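Local coordinates for ribosome inactivating type 1 protein (Iris hollandica, PDB 3MVG) that belongs to the type 1 ribosome-inactivating proteins, plant proteins that consist of a single folded chain without a lectin subunit, at residues A[122-127]-A[186-191]; A[131-136]-A[153-158]; A[40-45]-A[65-70]; A[70-75]-A[159-164]; A[217-222]-A[231-236]. One frame throughout, in Å; residues are numbered along the deposited sequence. Where two conformers were deposited one is given.

Interactions 2 and 4 share helix 146-164, and their centres lie about 12 Å apart. The centre of interaction 4 lies about 3 Å from the centre of the chain. There the helix meets strand 72-78; its earlier turns meet helix 126-138 in interaction 2. Interaction 1 touches interaction 2, through Ile-122 against Val-154 and Pro-190 against Gln-157, with centres about 11 Å apart. Interactions 3 and 4 share Asn-70 and use neighbouring strands of one sheet, with centres again about 11 Å apart. Interaction 3 holds a sulfate ion, and a glycerol lies beside Arg-164 of interaction 4. Interaction 5 stands apart, its centre about 23 Å from the centre of the chain, in the hairpin of strands 215-223 and 229-234.

Interaction 1 of 5, residues A[122-127]-A[186-191]. Unlike the reference sequence in segment 186-191: Arg-191 (reference Ser).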
# COMPACT_ATOMS: atom_id res chain seq x y z
N ILE A 122 4.47 16.37 -13.29
CA ILE A 122 5.51 15.42 -13.69
C ILE A 122 5.05 13.99 -13.42
O ILE A 122 4.78 13.63 -12.27
CB ILE A 122 6.85 15.72 -12.96
CG1 ILE A 122 7.40 17.08 -13.42
CG2 ILE A 122 7.86 14.59 -13.18
CD1 ILE A 122 8.59 17.60 -12.62
N ASP A 123 4.95 13.20 -14.48
CA ASP A 123 4.52 11.79 -14.38
C ASP A 123 5.48 10.99 -13.51
O ASP A 123 6.69 11.13 -13.61
CB ASP A 123 4.48 11.11 -15.76
CG ASP A 123 3.30 11.54 -16.61
OD1 ASP A 123 2.35 12.15 -16.10
OD2 ASP A 123 3.33 11.23 -17.82
N LEU A 124 4.90 10.14 -12.66
CA LEU A 124 5.64 9.18 -11.85
C LEU A 124 5.20 7.77 -12.18
O LEU A 124 4.00 7.49 -12.32
CB LEU A 124 5.41 9.46 -10.37
CG LEU A 124 5.86 10.83 -9.85
CD1 LEU A 124 5.52 10.94 -8.38
CD2 LEU A 124 7.36 11.07 -10.06
N GLY A 125 6.17 6.88 -12.28
CA GLY A 125 5.93 5.47 -12.61
C GLY A 125 7.25 4.87 -13.02
O GLY A 125 8.29 5.55 -12.96
N ILE A 126 7.23 3.62 -13.47
CA ILE A 126 8.46 2.93 -13.84
C ILE A 126 9.09 3.51 -15.11
O ILE A 126 10.31 3.63 -15.19
CB ILE A 126 8.26 1.39 -13.86
CG1 ILE A 126 7.81 0.89 -12.48
CG2 ILE A 126 9.51 0.65 -14.36
CD1 ILE A 126 8.71 1.27 -11.31
N ASN A 127 8.28 3.90 -16.10
CA ASN A 127 8.87 4.54 -17.27
C ASN A 127 9.52 5.90 -16.94
O ASN A 127 10.65 6.13 -17.36
CB ASN A 127 7.89 4.63 -18.44
CG ASN A 127 7.78 3.32 -19.20
OD1 ASN A 127 8.79 2.77 -19.65
ND2 ASN A 127 6.56 2.82 -19.34
N ASP A 186 1.83 1.91 -15.60
CA ASP A 186 1.03 3.12 -15.73
C ASP A 186 1.63 4.26 -14.92
O ASP A 186 2.42 4.04 -14.00
CB ASP A 186 -0.40 2.86 -15.26
CG ASP A 186 -1.13 1.84 -16.12
OD1 ASP A 186 -0.75 1.63 -17.30
OD2 ASP A 186 -2.10 1.24 -15.61
N ASN A 187 1.23 5.48 -15.26
CA ASN A 187 1.72 6.68 -14.61
C ASN A 187 0.64 7.37 -13.80
O ASN A 187 -0.55 7.22 -14.09
CB ASN A 187 2.24 7.65 -15.66
CG ASN A 187 3.52 7.18 -16.30
OD1 ASN A 187 4.32 6.48 -15.67
ND2 ASN A 187 3.74 7.56 -17.54
N PHE A 188 1.07 8.11 -12.79
CA PHE A 188 0.20 9.05 -12.09
C PHE A 188 1.01 10.31 -11.84
O PHE A 188 2.24 10.30 -11.96
CB PHE A 188 -0.34 8.44 -10.78
CG PHE A 188 0.69 8.32 -9.69
CD1 PHE A 188 1.52 7.22 -9.63
CD2 PHE A 188 0.82 9.31 -8.71
CE1 PHE A 188 2.49 7.10 -8.62
CE2 PHE A 188 1.77 9.21 -7.71
CZ PHE A 188 2.61 8.11 -7.66
N ARG A 189 0.32 11.40 -11.52
CA ARG A 189 0.99 12.61 -11.07
C ARG A 189 0.58 12.85 -9.62
O ARG A 189 -0.59 12.65 -9.28
CB ARG A 189 0.61 13.79 -11.95
CG ARG A 189 1.20 13.67 -13.33
CD ARG A 189 0.70 14.74 -14.26
NE ARG A 189 1.44 14.71 -15.52
CZ ARG A 189 1.42 15.67 -16.44
NH1 ARG A 189 0.70 16.77 -16.24
NH2 ARG A 189 2.14 15.54 -17.54
N PRO A 190 1.54 13.24 -8.77
CA PRO A 190 1.23 13.36 -7.34
C PRO A 190 0.18 14.43 -7.10
O PRO A 190 0.27 15.53 -7.66
CB PRO A 190 2.57 13.74 -6.71
CG PRO A 190 3.33 14.39 -7.81
CD PRO A 190 2.93 13.66 -9.06
N ARG A 191 -0.81 14.07 -6.29
CA ARG A 191 -1.92 14.93 -5.95
C ARG A 191 -1.49 15.97 -4.91
O ARG A 191 -0.40 15.86 -4.33
CB ARG A 191 -3.08 14.07 -5.44
CG ARG A 191 -2.76 13.35 -4.15
CD ARG A 191 -3.79 12.31 -3.71
NE ARG A 191 -3.50 10.98 -4.23
CZ ARG A 191 -4.07 10.44 -5.31
NH1 ARG A 191 -4.96 11.12 -6.01
NH2 ARG A 191 -3.73 9.23 -5.70
O HOH W 1 5.12 14.27 -17.19
O HOH W 2 1.78 9.20 -18.74
O HOH W 3 2.79 5.05 -11.50
O HOH W 4 4.68 2.33 -13.45
O HOH W 5 5.39 4.09 -16.22
O HOH W 6 4.73 5.62 -19.82
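A single antiparallel beta bridge joins Leu-124 to Phe-188 where two loops meet, just before helix 126-138. It is a hydrogen-bonded pair. Leu-124 N donates to Phe-188 O at 2.8 Å, and Phe-188 N returns a bond to Leu-124 O at 3.0 Å. The side chains add to it. Leu-124 CB lies over one face of the Phe-188 ring, toward the rim. Leu-124 CD1 packs on Pro-190 CD at 3.8 Å.

On the outer side, Asp-123 and Arg-189 form a salt bridge. Arg-189 NE reaches Asp-123 OD1 at 2.8 Å. The carboxylate oxygen lies close to the guanidinium plane, while the N-H meets the carboxylate from above its plane. Arg-189 is extended from CG to NE, which carries the group out to the acid.

Water fills in the polar edges. One molecule links Asp-123 OD2 to Asn-187 ND2, and another links Leu-124 O to Asp-186 O. Asn-187 OD1 sits 3.6 Å from Gly-125 CA, the N-cap of the helix.

Gln-157 of helix 146-164 touches both Leu-124 and Pro-190. Helix 166-173 packs on Phe-188, and Glu-236 of the second subunit also touches this ring.

Interaction 2 of 5, residues A[131-136]-A[153-158]. Unlike the reference sequence in segment 131-136: Thr-134 (reference Ser).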
# COMPACT_ATOMS: atom_id res chain seq x y z
N THR A 131 13.47 6.78 -17.42
CA THR A 131 13.87 7.97 -18.17
C THR A 131 14.76 8.89 -17.33
O THR A 131 15.74 9.45 -17.82
CB THR A 131 12.63 8.70 -18.69
OG1 THR A 131 11.98 7.84 -19.63
CG2 THR A 131 13.01 10.02 -19.36
N ALA A 132 14.43 9.04 -16.05
CA ALA A 132 15.22 9.87 -15.14
C ALA A 132 16.62 9.29 -14.98
O ALA A 132 17.60 10.04 -14.99
CB ALA A 132 14.51 10.01 -13.80
N ILE A 133 16.72 7.97 -14.84
CA ILE A 133 18.03 7.33 -14.76
C ILE A 133 18.85 7.58 -16.02
O ILE A 133 20.01 7.98 -15.95
CB ILE A 133 17.92 5.81 -14.52
CG1 ILE A 133 17.24 5.51 -13.18
CG2 ILE A 133 19.30 5.15 -14.60
CD1 ILE A 133 16.70 4.08 -13.12
N THR A 134 18.23 7.36 -17.18
CA THR A 134 18.93 7.56 -18.46
C THR A 134 19.40 9.00 -18.61
O THR A 134 20.52 9.26 -19.07
CB THR A 134 18.03 7.20 -19.65
OG1 THR A 134 17.67 5.82 -19.58
CG2 THR A 134 18.74 7.42 -20.96
N THR A 135 18.54 9.94 -18.22
CA THR A 135 18.84 11.36 -18.35
C THR A 135 20.05 11.73 -17.50
O THR A 135 20.98 12.38 -18.00
CB THR A 135 17.62 12.22 -17.98
OG1 THR A 135 16.54 11.90 -18.87
CG2 THR A 135 17.93 13.70 -18.12
N LEU A 136 20.08 11.30 -16.25
CA LEU A 136 21.22 11.55 -15.40
C LEU A 136 22.45 10.80 -15.89
O LEU A 136 23.57 11.31 -15.83
CB LEU A 136 20.92 11.20 -13.95
CG LEU A 136 19.86 12.07 -13.26
CD1 LEU A 136 19.85 11.78 -11.77
CD2 LEU A 136 20.09 13.58 -13.49
N ILE A 153 13.66 15.26 -9.34
CA ILE A 153 12.30 15.31 -8.80
C ILE A 153 11.65 13.93 -8.87
O ILE A 153 11.02 13.47 -7.91
CB ILE A 153 11.44 16.36 -9.54
CG1 ILE A 153 11.90 17.77 -9.14
CG2 ILE A 153 9.96 16.18 -9.23
CD1 ILE A 153 11.33 18.88 -10.01
N VAL A 154 11.80 13.26 -10.02
CA VAL A 154 11.25 11.92 -10.21
C VAL A 154 11.92 10.92 -9.25
O VAL A 154 11.24 10.19 -8.53
CB VAL A 154 11.41 11.45 -11.68
CG1 VAL A 154 11.00 9.99 -11.85
CG2 VAL A 154 10.58 12.34 -12.62
N LEU A 155 13.24 10.91 -9.23
CA LEU A 155 13.98 9.92 -8.43
C LEU A 155 13.83 10.12 -6.93
O LEU A 155 13.67 9.15 -6.20
CB LEU A 155 15.45 9.89 -8.83
CG LEU A 155 15.68 9.44 -10.28
CD1 LEU A 155 17.15 9.51 -10.65
CD2 LEU A 155 15.10 8.06 -10.58
N ILE A 156 13.87 11.37 -6.48
CA ILE A 156 13.65 11.66 -5.07
C ILE A 156 12.28 11.15 -4.62
O ILE A 156 12.16 10.51 -3.57
CB ILE A 156 13.84 13.16 -4.77
CG1 ILE A 156 15.32 13.53 -4.86
CG2 ILE A 156 13.26 13.51 -3.39
CD1 ILE A 156 15.61 15.02 -4.98
N GLN A 157 11.26 11.40 -5.41
CA GLN A 157 9.93 10.93 -5.03
C GLN A 157 9.80 9.42 -5.04
O GLN A 157 9.15 8.86 -4.16
CB GLN A 157 8.85 11.58 -5.87
CG GLN A 157 8.70 13.06 -5.59
CD GLN A 157 7.59 13.65 -6.40
OE1 GLN A 157 6.48 13.86 -5.91
NE2 GLN A 157 7.87 13.90 -7.67
N LEU A 158 10.43 8.75 -6.00
CA LEU A 158 10.29 7.30 -6.15
C LEU A 158 11.26 6.49 -5.31
O LEU A 158 11.14 5.26 -5.23
CB LEU A 158 10.35 6.89 -7.62
CG LEU A 158 9.21 7.47 -8.47
CD1 LEU A 158 9.41 7.11 -9.93
CD2 LEU A 158 7.87 6.93 -7.98
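Leu-155 is the bump that fills the hollow between Ala-132, Ile-133 and Leu-136. The contact is helix-on-helix packing in the helical part of the ribosome-inactivating protein fold. Helix 126-138 and helix 146-164 run closer to antiparallel than parallel here. The axes of the two short segments are 130° apart in direction and approach to 9.7 Å.

The small methyl of Ala-132 forms the floor of the hollow. Leu-155 CG sits 3.8 Å from Ala-132 CB. The two methyls of the leucine fork to different neighbours. CD2 of Leu-155 turns to the Ile-133 side and lies 4.2 Å from Ile-133 CG1. CD1 goes to the Leu-136 side. With chi1 at -64°, Leu-155 CG stands anti to its carbonyl carbon, and the extended chi2 of 176° carries the fork out toward the other helix.

A second, shallower fit lies beside it. Val-154 CG1 rests 4.0 Å from Ala-132 CB, so the one alanine methyl receives both a valine and a leucine. The CA atoms of Ala-132 and Val-154 are the nearest across the two segments, 6.7 Å apart.

All five touching residues are buried, and the join is entirely apolar. Val-148 and Ser-151, on earlier turns of helix 146-164, continue it by touching Leu-136 and Ala-132. Tyr-76 of strand 72-78 also packs on Leu-136. The closest touch is made tip to tip, by Leu-136 CD1 and Leu-155 CD1 at 3.7 Å.

Interaction 3 of 5, residues A[40-45]-A[65-70]. With SO4 (sulfate ion), chain C.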
# COMPACT_ATOMS: atom_id res chain seq x y z
N PRO A 40 19.10 7.54 11.84
CA PRO A 40 20.24 7.85 12.71
C PRO A 40 20.41 9.33 13.01
O PRO A 40 19.87 10.20 12.32
CB PRO A 40 21.46 7.34 11.94
CG PRO A 40 21.00 7.00 10.61
CD PRO A 40 19.52 6.90 10.58
N ALA A 41 21.18 9.60 14.06
CA ALA A 41 21.74 10.92 14.30
C ALA A 41 22.93 11.14 13.36
O ALA A 41 23.63 10.19 13.00
CB ALA A 41 22.17 11.04 15.75
N GLN A 42 23.16 12.39 12.96
CA GLN A 42 24.31 12.69 12.09
C GLN A 42 25.63 12.48 12.85
O GLN A 42 25.81 13.02 13.94
CB GLN A 42 24.21 14.10 11.50
CG GLN A 42 25.11 14.32 10.28
CD GLN A 42 24.47 15.14 9.16
OE1 GLN A 42 23.39 14.81 8.67
NE2 GLN A 42 25.15 16.20 8.75
N SER A 43 26.52 11.67 12.28
CA SER A 43 27.81 11.36 12.90
C SER A 43 28.96 12.17 12.30
O SER A 43 29.99 12.35 12.94
CB SER A 43 28.13 9.87 12.80
OG SER A 43 28.49 9.49 11.48
N GLY A 44 28.77 12.64 11.07
CA GLY A 44 29.83 13.34 10.34
C GLY A 44 30.78 12.39 9.64
O GLY A 44 31.79 12.83 9.07
N SER A 45 30.47 11.10 9.66
CA SER A 45 31.29 10.08 9.02
C SER A 45 30.56 9.40 7.86
O SER A 45 29.36 9.61 7.66
CB SER A 45 31.74 9.04 10.03
OG SER A 45 30.69 8.13 10.31
N VAL A 65 23.36 9.08 -3.88
CA VAL A 65 23.94 9.08 -2.54
C VAL A 65 22.88 9.64 -1.61
O VAL A 65 22.42 10.77 -1.79
CB VAL A 65 25.22 9.93 -2.47
CG1 VAL A 65 25.85 9.83 -1.08
CG2 VAL A 65 26.20 9.50 -3.56
N LEU A 66 22.46 8.83 -0.65
CA LEU A 66 21.51 9.27 0.35
C LEU A 66 22.21 9.53 1.67
O LEU A 66 23.21 8.89 2.00
CB LEU A 66 20.39 8.24 0.55
CG LEU A 66 19.24 8.32 -0.47
CD1 LEU A 66 19.72 8.05 -1.89
CD2 LEU A 66 18.13 7.36 -0.07
N ASN A 67 21.70 10.51 2.40
CA ASN A 67 22.06 10.73 3.78
C ASN A 67 21.09 9.88 4.61
O ASN A 67 19.88 10.07 4.55
CB ASN A 67 21.94 12.21 4.11
CG ASN A 67 22.34 12.54 5.54
OD1 ASN A 67 22.67 11.67 6.34
ND2 ASN A 67 22.31 13.83 5.86
N ARG A 68 21.62 8.93 5.37
CA ARG A 68 20.76 8.08 6.21
C ARG A 68 19.98 8.88 7.26
O ARG A 68 18.91 8.46 7.68
CB ARG A 68 21.58 6.99 6.90
CG ARG A 68 22.18 5.94 5.97
CD ARG A 68 23.10 4.95 6.69
NE ARG A 68 22.38 4.18 7.71
CZ ARG A 68 22.72 4.08 8.99
NH1 ARG A 68 23.82 4.66 9.48
NH2 ARG A 68 21.96 3.35 9.80
N VAL A 69 20.52 10.03 7.67
CA VAL A 69 19.86 10.87 8.68
C VAL A 69 18.46 11.32 8.22
O VAL A 69 17.53 11.38 9.02
CB VAL A 69 20.75 12.09 9.06
CG1 VAL A 69 20.06 13.02 10.06
CG2 VAL A 69 22.08 11.62 9.62
N ASN A 70 18.31 11.61 6.93
CA ASN A 70 17.03 12.10 6.45
C ASN A 70 16.47 11.33 5.25
O ASN A 70 15.42 11.70 4.71
CB ASN A 70 17.07 13.62 6.19
CG ASN A 70 17.99 13.99 5.05
OD1 ASN A 70 18.65 13.14 4.45
ND2 ASN A 70 18.03 15.28 4.73
S SO4 C . 23.54 4.13 13.33
O1 SO4 C . 24.57 4.54 12.45
O2 SO4 C . 22.75 5.12 13.94
O3 SO4 C . 22.60 3.39 12.63
O4 SO4 C . 24.21 3.27 14.29
O HOH W 7 17.41 11.36 11.67
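Arg-68 NH2, in the guanidinium that Pro-40 packs on, is gripped by two acceptors. It donates to O3 of a sulfate ion at 2.9 Å and to the backbone oxygen of Ser-28. Its neighbour Arg-68 NH1 donates to sulfate O1 at 3.1 Å and to Gln-47 O. Arg-68 NE bonds Arg-26 O. The sulfate lies in the guanidinium plane, at its edge, and the bonds are almost straight, 175° for NH1 to O1 and 171° for NH2 to O3. A bend at chi3 (62°) turns the end of Arg-68 so that Pro-40 CG sits over the centre of one guanidinium face, 3.7 Å above the plane. The five bonds and the proline on one face should fix its rotation. The ion probably comes from the crystallisation liquor.

Farther along, Gln-42 and Asn-67 cross at about a right angle. Asn-67 ND2 donates to Gln-42 OE1 at 3.2 Å and meets it from above the amide plane. Asn-67 OD1 is used within its own segment, taking Val-69 N in an Asx turn. Val-69 packs on the loop backbone: Val-69 CG2 is 3.5 Å from Gln-42 CA, and CG1 faces Pro-40 O. A water ties Pro-40 O to Val-69 O.

The contact lays the surface loop between strands 36-37 and 49-55 over the end of strand 61-67. That strand lies in the mixed sheet between 49-55 and 72-78.

Interaction 4 of 5, residues A[70-75]-A[159-164]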
# COMPACT_ATOMS: atom_id res chain seq x y z
N ASN A 70 18.31 11.61 6.93
CA ASN A 70 17.03 12.10 6.45
C ASN A 70 16.47 11.33 5.25
O ASN A 70 15.42 11.70 4.71
CB ASN A 70 17.07 13.62 6.19
CG ASN A 70 17.99 13.99 5.05
OD1 ASN A 70 18.65 13.14 4.45
ND2 ASN A 70 18.03 15.28 4.73
N ALA A 71 17.16 10.26 4.86
CA ALA A 71 16.78 9.42 3.71
C ALA A 71 16.74 10.17 2.39
O ALA A 71 16.08 9.73 1.44
CB ALA A 71 15.44 8.71 3.98
N TYR A 72 17.45 11.29 2.31
CA TYR A 72 17.35 12.18 1.15
C TYR A 72 18.62 12.20 0.30
O TYR A 72 19.72 11.95 0.77
CB TYR A 72 17.03 13.60 1.62
CG TYR A 72 16.24 14.44 0.64
CD1 TYR A 72 16.85 15.45 -0.11
CD2 TYR A 72 14.88 14.23 0.47
CE1 TYR A 72 16.12 16.24 -0.99
CE2 TYR A 72 14.13 15.01 -0.39
CZ TYR A 72 14.75 16.01 -1.13
OH TYR A 72 14.01 16.77 -2.00
N VAL A 73 18.44 12.54 -0.97
CA VAL A 73 19.54 12.57 -1.94
C VAL A 73 20.45 13.77 -1.69
O VAL A 73 19.95 14.89 -1.53
CB VAL A 73 18.98 12.61 -3.38
CG1 VAL A 73 20.09 12.78 -4.40
CG2 VAL A 73 18.18 11.35 -3.69
N VAL A 74 21.77 13.53 -1.67
CA VAL A 74 22.76 14.61 -1.54
C VAL A 74 23.68 14.73 -2.76
O VAL A 74 24.34 15.76 -2.96
CB VAL A 74 23.63 14.47 -0.26
CG1 VAL A 74 22.75 14.46 1.00
CG2 VAL A 74 24.53 13.23 -0.32
N ALA A 75 23.70 13.69 -3.59
CA ALA A 75 24.62 13.61 -4.73
C ALA A 75 24.23 12.43 -5.58
O ALA A 75 23.42 11.59 -5.17
CB ALA A 75 26.05 13.45 -4.24
N VAL A 159 12.22 7.17 -4.66
CA VAL A 159 13.17 6.51 -3.77
C VAL A 159 13.02 7.04 -2.35
O VAL A 159 12.64 6.28 -1.45
CB VAL A 159 14.63 6.65 -4.29
CG1 VAL A 159 15.60 6.08 -3.30
CG2 VAL A 159 14.77 5.96 -5.65
N SER A 160 13.29 8.33 -2.13
CA SER A 160 13.22 8.90 -0.78
C SER A 160 11.80 9.01 -0.24
O SER A 160 11.53 8.63 0.90
CB SER A 160 13.87 10.28 -0.75
OG SER A 160 15.24 10.22 -1.11
N GLU A 161 10.88 9.54 -1.04
CA GLU A 161 9.53 9.80 -0.51
C GLU A 161 8.74 8.52 -0.29
O GLU A 161 7.99 8.42 0.67
CB GLU A 161 8.74 10.77 -1.39
CG GLU A 161 9.38 12.16 -1.56
CD GLU A 161 9.40 13.03 -0.32
OE1 GLU A 161 9.00 12.57 0.78
OE2 GLU A 161 9.81 14.20 -0.45
N THR A 162 8.90 7.55 -1.19
CA THR A 162 8.28 6.24 -1.01
C THR A 162 8.91 5.46 0.16
O THR A 162 8.21 4.73 0.87
CB THR A 162 8.37 5.41 -2.29
OG1 THR A 162 9.73 5.42 -2.72
CG2 THR A 162 7.47 6.00 -3.39
N ALA A 163 10.22 5.62 0.38
CA ALA A 163 10.84 5.04 1.57
C ALA A 163 10.21 5.65 2.84
O ALA A 163 9.94 4.94 3.80
CB ALA A 163 12.35 5.27 1.57
N ARG A 164 9.98 6.96 2.83
CA ARG A 164 9.41 7.67 3.98
C ARG A 164 7.93 7.35 4.20
O ARG A 164 7.48 7.29 5.34
CB ARG A 164 9.56 9.17 3.81
CG ARG A 164 10.98 9.68 3.92
CD ARG A 164 10.98 11.14 3.53
NE ARG A 164 12.27 11.79 3.70
CZ ARG A 164 12.51 13.06 3.38
NH1 ARG A 164 11.55 13.80 2.86
NH2 ARG A 164 13.71 13.57 3.59
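Asn-70 O receives the guanidinium of Arg-164. Arg-164 NH2 donates to Asn-70 O at 2.8 Å, with the oxygen in the guanidinium plane. Arg-164 NE adds a weak second bond. The chain of Arg-164, extended from CG to NE, reaches from the helix to the turn. Asn-70 OD1 accepts from Tyr-72 N, closing an Asx turn.

At Ala-71 the backbone takes a left-handed shape (phi 61°, psi 22°). Ser-160 OG donates to Ala-71 O at 2.7 Å, in the carbonyl plane and on a lone pair.

The Tyr-72 ring and the arginine cross at a slant. Tyr-72 CD2 is 3.4 Å from Arg-164 NH2, with the two planes 24° apart. The tyrosine hydroxyl bonds Gly-106 O. Within the helix, Glu-161 OE1 forms a salt bridge with Arg-164 NH1 at 3.5 Å. The other oxygen, Glu-161 OE2, is held by Tyr-108 OH. Trp-201 makes a cation-pi contact with Arg-164, and a glycerol bonds its NH2.

Val-73 CG2 ends the contact, 4.1 Å from Ser-160 OG. Ala-71 and Tyr-72 both face Asn-67 as a G1 beta bulge. The arrangement is thus a beta hairpin, strands 61-67 and 72-78, with a G1 bulge at its turn. Backbone oxygens of this turn are bonded by Ser-160 and Arg-164 of helix 146-164, which packs on the sheet.

Interaction 5 of 5, residues A[217-222]-A[231-236]; sequences LQPVKL and VISDVE
The Pro-219 ring is the one side-chain ring in this beta-hairpin contact, and it meets two residues of the opposing strand. Pro-219 CB touches Val-231 CG1 at 3.7 Å and Ser-233 OG, also at 3.7 Å. Pro-219 CG is slightly farther from the same hydroxyl.

The hairpin is formed by strands 215-223 and 229-234. Val-220 and Ile-232 are an antiparallel hydrogen-bonded pair. Val-220 N donates to Ile-232 O and Ile-232 N to Val-220 O, both at 2.8 Å and nearly straight (175° and 178°). Lys-221 and Val-231 follow as a non-hydrogen-bonded pair, with CA atoms 4.3 Å apart. Val-231 CA also makes a CA-H...O contact with Val-220 O.

The two faces differ. Lys-221 and Val-231 are on the exposed one. Val-220 and Ile-232 are on the buried one, where Thr-203 and Glu-207 of helix 201-210 pack on Val-220. Lys-237 and Ala-238 of helix 235-240 touch Ile-232. At the start of that helix, Asp-234 caps Lys-237 N and forms a salt bridge with Arg-215.

With chi1 at -47°, Ile-232 CG1 lies beside its backbone N and meets Leu-222 CD1 at 3.6 Å.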
# COMPACT_ATOMS: atom_id res chain seq x y z
N LEU A 217 0.78 15.63 20.67
CA LEU A 217 0.66 16.91 21.37
C LEU A 217 0.04 17.97 20.47
O LEU A 217 -0.74 18.81 20.92
CB LEU A 217 2.02 17.38 21.88
CG LEU A 217 2.85 16.45 22.79
CD1 LEU A 217 4.16 17.13 23.15
CD2 LEU A 217 2.09 16.02 24.04
N GLN A 218 0.40 17.93 19.18
CA GLN A 218 -0.12 18.87 18.19
C GLN A 218 -0.63 18.09 16.98
O GLN A 218 0.16 17.67 16.13
CB GLN A 218 0.96 19.87 17.77
CG GLN A 218 1.40 20.83 18.87
CD GLN A 218 0.28 21.72 19.39
OE1 GLN A 218 -0.60 22.15 18.63
NE2 GLN A 218 0.31 22.02 20.69
N PRO A 219 -1.96 17.89 16.90
CA PRO A 219 -2.54 17.22 15.73
C PRO A 219 -2.14 17.89 14.41
O PRO A 219 -1.98 19.11 14.34
CB PRO A 219 -4.04 17.34 15.98
CG PRO A 219 -4.15 17.28 17.48
CD PRO A 219 -2.96 18.07 17.97
N VAL A 220 -1.95 17.06 13.38
CA VAL A 220 -1.40 17.50 12.11
C VAL A 220 -2.49 17.48 11.04
O VAL A 220 -3.00 16.42 10.68
CB VAL A 220 -0.21 16.59 11.67
CG1 VAL A 220 0.38 17.07 10.35
CG2 VAL A 220 0.87 16.55 12.75
N LYS A 221 -2.85 18.66 10.53
CA LYS A 221 -3.80 18.74 9.44
C LYS A 221 -3.10 18.48 8.11
O LYS A 221 -2.05 19.05 7.83
CB LYS A 221 -4.49 20.11 9.42
CG LYS A 221 -5.58 20.23 8.37
CD LYS A 221 -6.17 21.64 8.30
CE LYS A 221 -5.16 22.66 7.77
NZ LYS A 221 -5.01 22.63 6.30
N LEU A 222 -3.71 17.62 7.30
CA LEU A 222 -3.20 17.29 5.97
C LEU A 222 -4.25 17.51 4.91
O LEU A 222 -5.41 17.16 5.09
CB LEU A 222 -2.75 15.83 5.91
CG LEU A 222 -1.58 15.37 6.78
CD1 LEU A 222 -1.41 13.87 6.64
CD2 LEU A 222 -0.29 16.08 6.41
N VAL A 231 -7.26 15.20 9.71
CA VAL A 231 -6.37 15.52 10.81
C VAL A 231 -5.80 14.23 11.38
O VAL A 231 -6.53 13.28 11.67
CB VAL A 231 -7.10 16.33 11.92
CG1 VAL A 231 -6.16 16.61 13.09
CG2 VAL A 231 -7.67 17.63 11.35
N ILE A 232 -4.47 14.21 11.52
CA ILE A 232 -3.76 13.08 12.12
C ILE A 232 -3.45 13.43 13.58
O ILE A 232 -2.72 14.38 13.84
CB ILE A 232 -2.44 12.78 11.36
CG1 ILE A 232 -2.66 12.73 9.84
CG2 ILE A 232 -1.79 11.50 11.90
CD1 ILE A 232 -3.68 11.71 9.35
N SER A 233 -4.01 12.66 14.51
CA SER A 233 -3.96 13.01 15.93
C SER A 233 -3.24 11.99 16.80
O SER A 233 -3.07 12.20 18.00
CB SER A 233 -5.38 13.19 16.47
OG SER A 233 -6.03 14.26 15.82
N ASP A 234 -2.81 10.88 16.21
CA ASP A 234 -2.15 9.84 16.99
C ASP A 234 -1.17 9.03 16.15
O ASP A 234 -1.20 9.08 14.91
CB ASP A 234 -3.17 8.94 17.71
CG ASP A 234 -4.11 8.25 16.77
OD1 ASP A 234 -5.32 8.54 16.82
OD2 ASP A 234 -3.66 7.41 15.98
N VAL A 235 -0.29 8.29 16.83
CA VAL A 235 0.74 7.52 16.16
C VAL A 235 0.17 6.45 15.24
O VAL A 235 0.65 6.26 14.12
CB VAL A 235 1.69 6.86 17.15
CG1 VAL A 235 2.71 6.05 16.40
CG2 VAL A 235 2.36 7.90 18.02
N GLU A 236 -0.86 5.75 15.71
CA GLU A 236 -1.44 4.66 14.94
C GLU A 236 -1.95 5.18 13.60
O GLU A 236 -1.72 4.55 12.57
CB GLU A 236 -2.52 3.92 15.73
CG GLU A 236 -3.13 2.75 14.96
CD GLU A 236 -4.34 3.18 14.14
OE1 GLU A 236 -5.28 3.75 14.73
OE2 GLU A 236 -4.37 2.94 12.92